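Local coordinates for probable succinyl-CoA:3-ketoacid coenzyme A transferase subunit B (PDB 3CDK), which probably catalyses the transfer of coenzyme A from succinyl-CoA to a 3-oxo acid, giving a 3-oxoacyl-CoA and succinate, at residues E147-H152 against Y203-A208; V197-V202 against F210-S215. All blocks are in the same frame, centred on the assembly; numbering follows the deposited sequence.

Contact 1 of 2, residues E147-H152 against Y203-A208; sequences EHVNKH and YEKTEA
In this CoA-transferase fold, the loop that follows strand 141-145 meets the turn leaving helix 199-204 through the ring of His148, whose NE2 donates a hydrogen bond of 2.9 Å to OG1 of Thr206. The hydroxyl lies almost exactly in the ring plane, 4° out of it, and the N-H points at it with an angle of 157°. Thr206 OG1 is also hydrogen-bonded to the carbonyl of Val202, back in the helix, so the imidazole is tied to the end of that helix through a shared hydroxyl. The second ring nitrogen, ND1, is hydrogen-bonded to Thr176 OG1; held at both nitrogens, the ring has its rotation fixed. CG of His148 stands anti to the backbone N (chi1 -155°), which carries the ring across to the turn. The carbonyl O of Lys205, the first residue past the helix, reaches the same ring edge at 3.2 Å from CD2, with Lys205 CB 4.0 Å from that carbon. Beyond CG the lysine chain runs extended, and its NZ forms a salt bridge with Glu201. Beside the ring, Val149 adds a light apolar touch, its CG2 lying 4.3 Å from Lys205 CD.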
loop_
_atom_site.group_PDB
_atom_site.type_symbol
_atom_site.label_atom_id
_atom_site.label_comp_id
_atom_site.label_asym_id
_atom_site.label_seq_id
_atom_site.Cartn_x
_atom_site.Cartn_y
_atom_site.Cartn_z
ATOM N N GLU B 147 26.575 -19.406 15.771
ATOM C CA GLU B 147 27.718 -20.073 16.371
ATOM C C GLU B 147 28.444 -19.017 17.203
ATOM O O GLU B 147 28.567 -17.861 16.795
ATOM C CB GLU B 147 28.641 -20.715 15.323
ATOM C CG GLU B 147 28.798 -22.223 15.536
ATOM C CD GLU B 147 30.248 -22.729 15.538
ATOM O OE1 GLU B 147 30.745 -23.068 14.434
ATOM O OE2 GLU B 147 30.877 -22.832 16.638
ATOM N N HIS B 148 28.856 -19.409 18.397
ATOM C CA HIS B 148 29.423 -18.489 19.368
ATOM C C HIS B 148 30.793 -17.983 18.916
ATOM O O HIS B 148 31.138 -16.819 19.143
ATOM C CB HIS B 148 29.554 -19.224 20.708
ATOM C CG HIS B 148 29.553 -18.329 21.906
ATOM N ND1 HIS B 148 28.424 -18.108 22.668
ATOM C CD2 HIS B 148 30.551 -17.626 22.495
ATOM C CE1 HIS B 148 28.724 -17.293 23.664
ATOM N NE2 HIS B 148 30.009 -16.986 23.585
ATOM N N VAL B 149 31.541 -18.875 18.259
ATOM C CA VAL B 149 32.942 -18.703 17.892
ATOM C C VAL B 149 33.129 -18.961 16.395
ATOM O O VAL B 149 32.464 -19.834 15.823
ATOM C CB VAL B 149 33.822 -19.669 18.726
ATOM C CG1 VAL B 149 35.198 -19.831 18.150
ATOM C CG2 VAL B 149 33.942 -19.168 20.157
ATOM N N ASN B 150 34.023 -18.190 15.772
ATOM C CA ASN B 150 34.381 -18.355 14.344
ATOM C C ASN B 150 35.506 -19.394 14.148
ATOM O O ASN B 150 36.084 -19.887 15.132
ATOM C CB ASN B 150 34.751 -17.000 13.709
ATOM C CG ASN B 150 36.140 -16.481 14.148
ATOM O OD1 ASN B 150 36.943 -17.193 14.767
ATOM N ND2 ASN B 150 36.420 -15.225 13.814
ATOM N N LYS B 151 35.826 -19.708 12.890
ATOM C CA LYS B 151 36.869 -20.717 12.565
ATOM C C LYS B 151 38.175 -20.433 13.290
ATOM O O LYS B 151 38.747 -21.331 13.913
ATOM C CB LYS B 151 37.147 -20.818 11.052
ATOM C CG LYS B 151 36.295 -19.928 10.117
ATOM C CD LYS B 151 34.791 -19.956 10.414
ATOM C CE LYS B 151 34.172 -18.638 9.984
ATOM N NZ LYS B 151 32.872 -18.411 10.651
ATOM N N HIS B 152 38.615 -19.174 13.229
ATOM C CA HIS B 152 39.900 -18.730 13.791
ATOM C C HIS B 152 39.928 -18.710 15.329
ATOM O O HIS B 152 40.981 -18.494 15.948
ATOM C CB HIS B 152 40.257 -17.344 13.243
ATOM C CG HIS B 152 40.217 -17.250 11.742
ATOM N ND1 HIS B 152 39.039 -17.213 11.024
ATOM C CD2 HIS B 152 41.215 -17.166 10.826
ATOM C CE1 HIS B 152 39.311 -17.117 9.734
ATOM N NE2 HIS B 152 40.624 -17.086 9.586
ATOM N N TYR B 203 32.335 -16.813 29.736
ATOM C CA TYR B 203 33.220 -15.655 29.922
ATOM C C TYR B 203 34.373 -15.797 28.965
ATOM O O TYR B 203 34.513 -14.994 28.056
ATOM C CB TYR B 203 33.802 -15.538 31.342
ATOM C CG TYR B 203 32.893 -14.999 32.431
ATOM C CD1 TYR B 203 31.840 -14.112 32.154
ATOM C CD2 TYR B 203 33.116 -15.360 33.782
ATOM C CE1 TYR B 203 31.001 -13.615 33.196
ATOM C CE2 TYR B 203 32.302 -14.866 34.828
ATOM C CZ TYR B 203 31.247 -14.003 34.517
ATOM O OH TYR B 203 30.466 -13.528 35.544
ATOM N N GLU B 204 35.182 -16.833 29.166
ATOM C CA GLU B 204 36.348 -17.077 28.325
ATOM C C GLU B 204 35.988 -16.879 26.852
ATOM O O GLU B 204 36.766 -16.318 26.083
ATOM C CB GLU B 204 36.926 -18.473 28.558
ATOM C CG GLU B 204 37.758 -18.574 29.851
ATOM C CD GLU B 204 38.020 -20.022 30.340
ATOM O OE1 GLU B 204 37.448 -20.984 29.774
ATOM O OE2 GLU B 204 38.794 -20.191 31.310
ATOM N N LYS B 205 34.795 -17.295 26.465
ATOM C CA LYS B 205 34.477 -17.286 25.059
ATOM C C LYS B 205 33.693 -16.063 24.554
ATOM O O LYS B 205 33.246 -16.072 23.417
ATOM C CB LYS B 205 33.801 -18.603 24.667
ATOM C CG LYS B 205 34.806 -19.739 24.559
ATOM C CD LYS B 205 34.203 -21.026 24.033
ATOM C CE LYS B 205 35.214 -22.135 24.145
ATOM N NZ LYS B 205 34.565 -23.412 23.831
ATOM N N THR B 206 33.549 -15.022 25.379
ATOM C CA THR B 206 32.705 -13.869 25.040
ATOM C C THR B 206 33.421 -12.543 25.225
ATOM O O THR B 206 34.061 -12.320 26.250
ATOM C CB THR B 206 31.427 -13.862 25.863
ATOM O OG1 THR B 206 30.723 -15.079 25.624
ATOM C CG2 THR B 206 30.543 -12.709 25.476
ATOM N N GLU B 207 33.313 -11.670 24.228
ATOM C CA GLU B 207 33.957 -10.372 24.309
ATOM C C GLU B 207 33.013 -9.365 24.926
ATOM O O GLU B 207 33.444 -8.455 25.634
ATOM C CB GLU B 207 34.361 -9.886 22.933
ATOM C CG GLU B 207 35.044 -10.932 22.074
ATOM C CD GLU B 207 36.226 -10.371 21.279
ATOM O OE1 GLU B 207 37.378 -10.675 21.710
ATOM O OE2 GLU B 207 36.002 -9.638 20.259
ATOM N N ALA B 208 31.726 -9.526 24.644
ATOM C CA ALA B 208 30.680 -8.746 25.285
ATOM C C ALA B 208 30.702 -8.812 26.822
ATOM O O ALA B 208 31.184 -9.779 27.407
ATOM C CB ALA B 208 29.342 -9.206 24.785
#

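Contact 2 of 2, residues V197-V202 against F210-S215; sequences VTIEEV and FAVSQS
Within the beta-alpha-beta unit of strand 187-193, helix 199-204 and strand 211-212, this contact packs the helix against segment 210-215, which carries strand 211-212. It is wholly apolar across the two segments and consists of two pairs, Val202 with Phe210 and Ile199 with Val212. Val202, directed toward segment 210-215, and Ile199, three residues earlier, supply the helix side of the contact. On Val202, CG1 is placed anti to the backbone N (chi1 -178°) and is the branch that touches Phe210, 4.0 Å from CZ. The approach is oblique to the ring, and the carbonyl O of Val202 lies at a similar 4.0 Å from the same CZ. Phe210 takes a less common first torsion, chi1 50°, with CG between its backbone N and carbonyl carbon; this swings the ring back toward the helix. Tyr203 and Phe181 also meet this ring, the former with its plane at about 20° to it, and Val202 itself rests on Leu193 of strand 187-193. Ala211 is hydrogen-bonded through its backbone to Met188 and Leu190, which sets the strand beside its parallel neighbour. Farther along, Val212 points its side chain to the helix. The methyl-to-methyl touch here is looser, Ile199 CG2 standing 4.3 Å from Val212 CG1.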
loop_
_atom_site.group_PDB
_atom_site.type_symbol
_atom_site.label_atom_id
_atom_site.label_comp_id
_atom_site.label_asym_id
_atom_site.label_seq_id
_atom_site.Cartn_x
_atom_site.Cartn_y
_atom_site.Cartn_z
ATOM N N VAL B 197 28.508 -26.745 28.762
ATOM C CA VAL B 197 29.089 -25.452 29.113
ATOM C C VAL B 197 28.764 -24.885 30.507
ATOM O O VAL B 197 27.675 -25.096 31.044
ATOM C CB VAL B 197 28.695 -24.405 28.043
ATOM C CG1 VAL B 197 29.089 -24.871 26.680
ATOM C CG2 VAL B 197 27.225 -24.221 28.037
ATOM N N THR B 198 29.733 -24.158 31.063
ATOM C CA THR B 198 29.598 -23.416 32.319
ATOM C C THR B 198 29.715 -21.898 32.093
ATOM O O THR B 198 29.949 -21.434 30.962
ATOM C CB THR B 198 30.665 -23.824 33.311
ATOM O OG1 THR B 198 31.948 -23.737 32.688
ATOM C CG2 THR B 198 30.439 -25.234 33.764
ATOM N N ILE B 199 29.540 -21.128 33.168
ATOM C CA ILE B 199 29.630 -19.671 33.100
ATOM C C ILE B 199 31.064 -19.272 32.731
ATOM O O ILE B 199 31.281 -18.386 31.899
ATOM C CB ILE B 199 29.166 -18.980 34.425
ATOM C CG1 ILE B 199 27.700 -19.304 34.753
ATOM C CG2 ILE B 199 29.295 -17.464 34.322
ATOM C CD1 ILE B 199 27.421 -20.703 35.328
ATOM N N GLU B 200 32.040 -19.955 33.328
ATOM C CA GLU B 200 33.435 -19.702 33.005
ATOM C C GLU B 200 33.629 -19.755 31.493
ATOM O O GLU B 200 33.917 -18.740 30.872
ATOM C CB GLU B 200 34.359 -20.674 33.728
ATOM C CG GLU B 200 34.968 -20.131 34.999
ATOM C CD GLU B 200 36.487 -20.370 35.045
ATOM O OE1 GLU B 200 37.157 -19.854 34.105
ATOM O OE2 GLU B 200 37.008 -21.061 35.990
ATOM N N GLU B 201 33.404 -20.925 30.908
ATOM C CA GLU B 201 33.555 -21.112 29.470
ATOM C C GLU B 201 32.992 -19.958 28.691
ATOM O O GLU B 201 33.634 -19.478 27.763
ATOM C CB GLU B 201 32.859 -22.383 29.001
ATOM C CG GLU B 201 33.083 -22.667 27.530
ATOM C CD GLU B 201 32.763 -24.086 27.147
ATOM O OE1 GLU B 201 32.828 -24.978 28.017
ATOM O OE2 GLU B 201 32.464 -24.319 25.967
ATOM N N VAL B 202 31.791 -19.524 29.073
ATOM C CA VAL B 202 31.085 -18.443 28.388
ATOM C C VAL B 202 31.756 -17.076 28.557
ATOM O O VAL B 202 31.715 -16.273 27.641
ATOM C CB VAL B 202 29.598 -18.342 28.821
ATOM C CG1 VAL B 202 28.902 -17.222 28.033
ATOM C CG2 VAL B 202 28.894 -19.646 28.593
ATOM N N PHE B 210 28.214 -9.008 30.092
ATOM C CA PHE B 210 26.898 -9.432 30.449
ATOM C C PHE B 210 26.736 -9.631 31.942
ATOM O O PHE B 210 27.668 -10.021 32.635
ATOM C CB PHE B 210 26.540 -10.710 29.699
ATOM C CG PHE B 210 27.575 -11.784 29.800
ATOM C CD1 PHE B 210 27.613 -12.642 30.915
ATOM C CD2 PHE B 210 28.504 -11.966 28.780
ATOM C CE1 PHE B 210 28.564 -13.659 31.008
ATOM C CE2 PHE B 210 29.472 -12.987 28.870
ATOM C CZ PHE B 210 29.505 -13.831 29.987
ATOM N N ALA B 211 25.536 -9.339 32.426
ATOM C CA ALA B 211 25.087 -9.793 33.727
ATOM C C ALA B 211 24.808 -11.289 33.640
ATOM O O ALA B 211 24.352 -11.794 32.615
ATOM C CB ALA B 211 23.829 -9.041 34.136
ATOM N N VAL B 212 25.108 -12.030 34.692
ATOM C CA VAL B 212 24.575 -13.381 34.705
ATOM C C VAL B 212 23.287 -13.410 35.506
ATOM O O VAL B 212 23.225 -12.881 36.610
ATOM C CB VAL B 212 25.612 -14.501 34.944
ATOM C CG1 VAL B 212 26.981 -13.928 35.273
ATOM C CG2 VAL B 212 25.109 -15.514 35.942
ATOM N N SER B 213 22.253 -13.981 34.892
ATOM C CA SER B 213 20.925 -14.020 35.454
ATOM C C SER B 213 20.902 -14.585 36.855
ATOM O O SER B 213 21.741 -15.413 37.256
ATOM C CB SER B 213 19.991 -14.829 34.571
ATOM O OG SER B 213 18.718 -14.964 35.168
ATOM N N GLN B 214 19.903 -14.103 37.584
ATOM C CA GLN B 214 19.605 -14.532 38.925
ATOM C C GLN B 214 19.518 -16.072 38.989
ATOM O O GLN B 214 20.218 -16.711 39.784
ATOM C CB GLN B 214 18.311 -13.829 39.357
ATOM C CG GLN B 214 18.210 -13.524 40.848
ATOM C CD GLN B 214 19.411 -12.750 41.432
ATOM O OE1 GLN B 214 19.267 -11.593 41.856
ATOM N NE2 GLN B 214 20.585 -13.402 41.488
ATOM N N SER B 215 18.672 -16.653 38.133
ATOM C CA SER B 215 18.640 -18.096 37.901
ATOM C C SER B 215 19.124 -18.359 36.495
ATOM O O SER B 215 18.881 -17.539 35.594
ATOM C CB SER B 215 17.217 -18.624 38.047
ATOM O OG SER B 215 16.923 -18.882 39.407
#

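Both contacts use helix 199-204 and lie on the same side of the chain's centre, their own centres about 14 Å apart. Along the chain the segments alternate: 147-152, then 197-202, 203-208 and 210-215. Contact 2 holds the body of the helix to the final strand of the beta-alpha-beta unit, while contact 1 ties the turn after it to the loop following strand 141-145. The two touch through neighbouring residues of the helix, and Tyr203 OH packs 3.5 Å from Val212 CG1. Together they join helix 199-204 and its following turn to strand 211-212 in contact 2 and to the loop after strand 141-145 in contact 1, away from the predicted active-site residue Glu50.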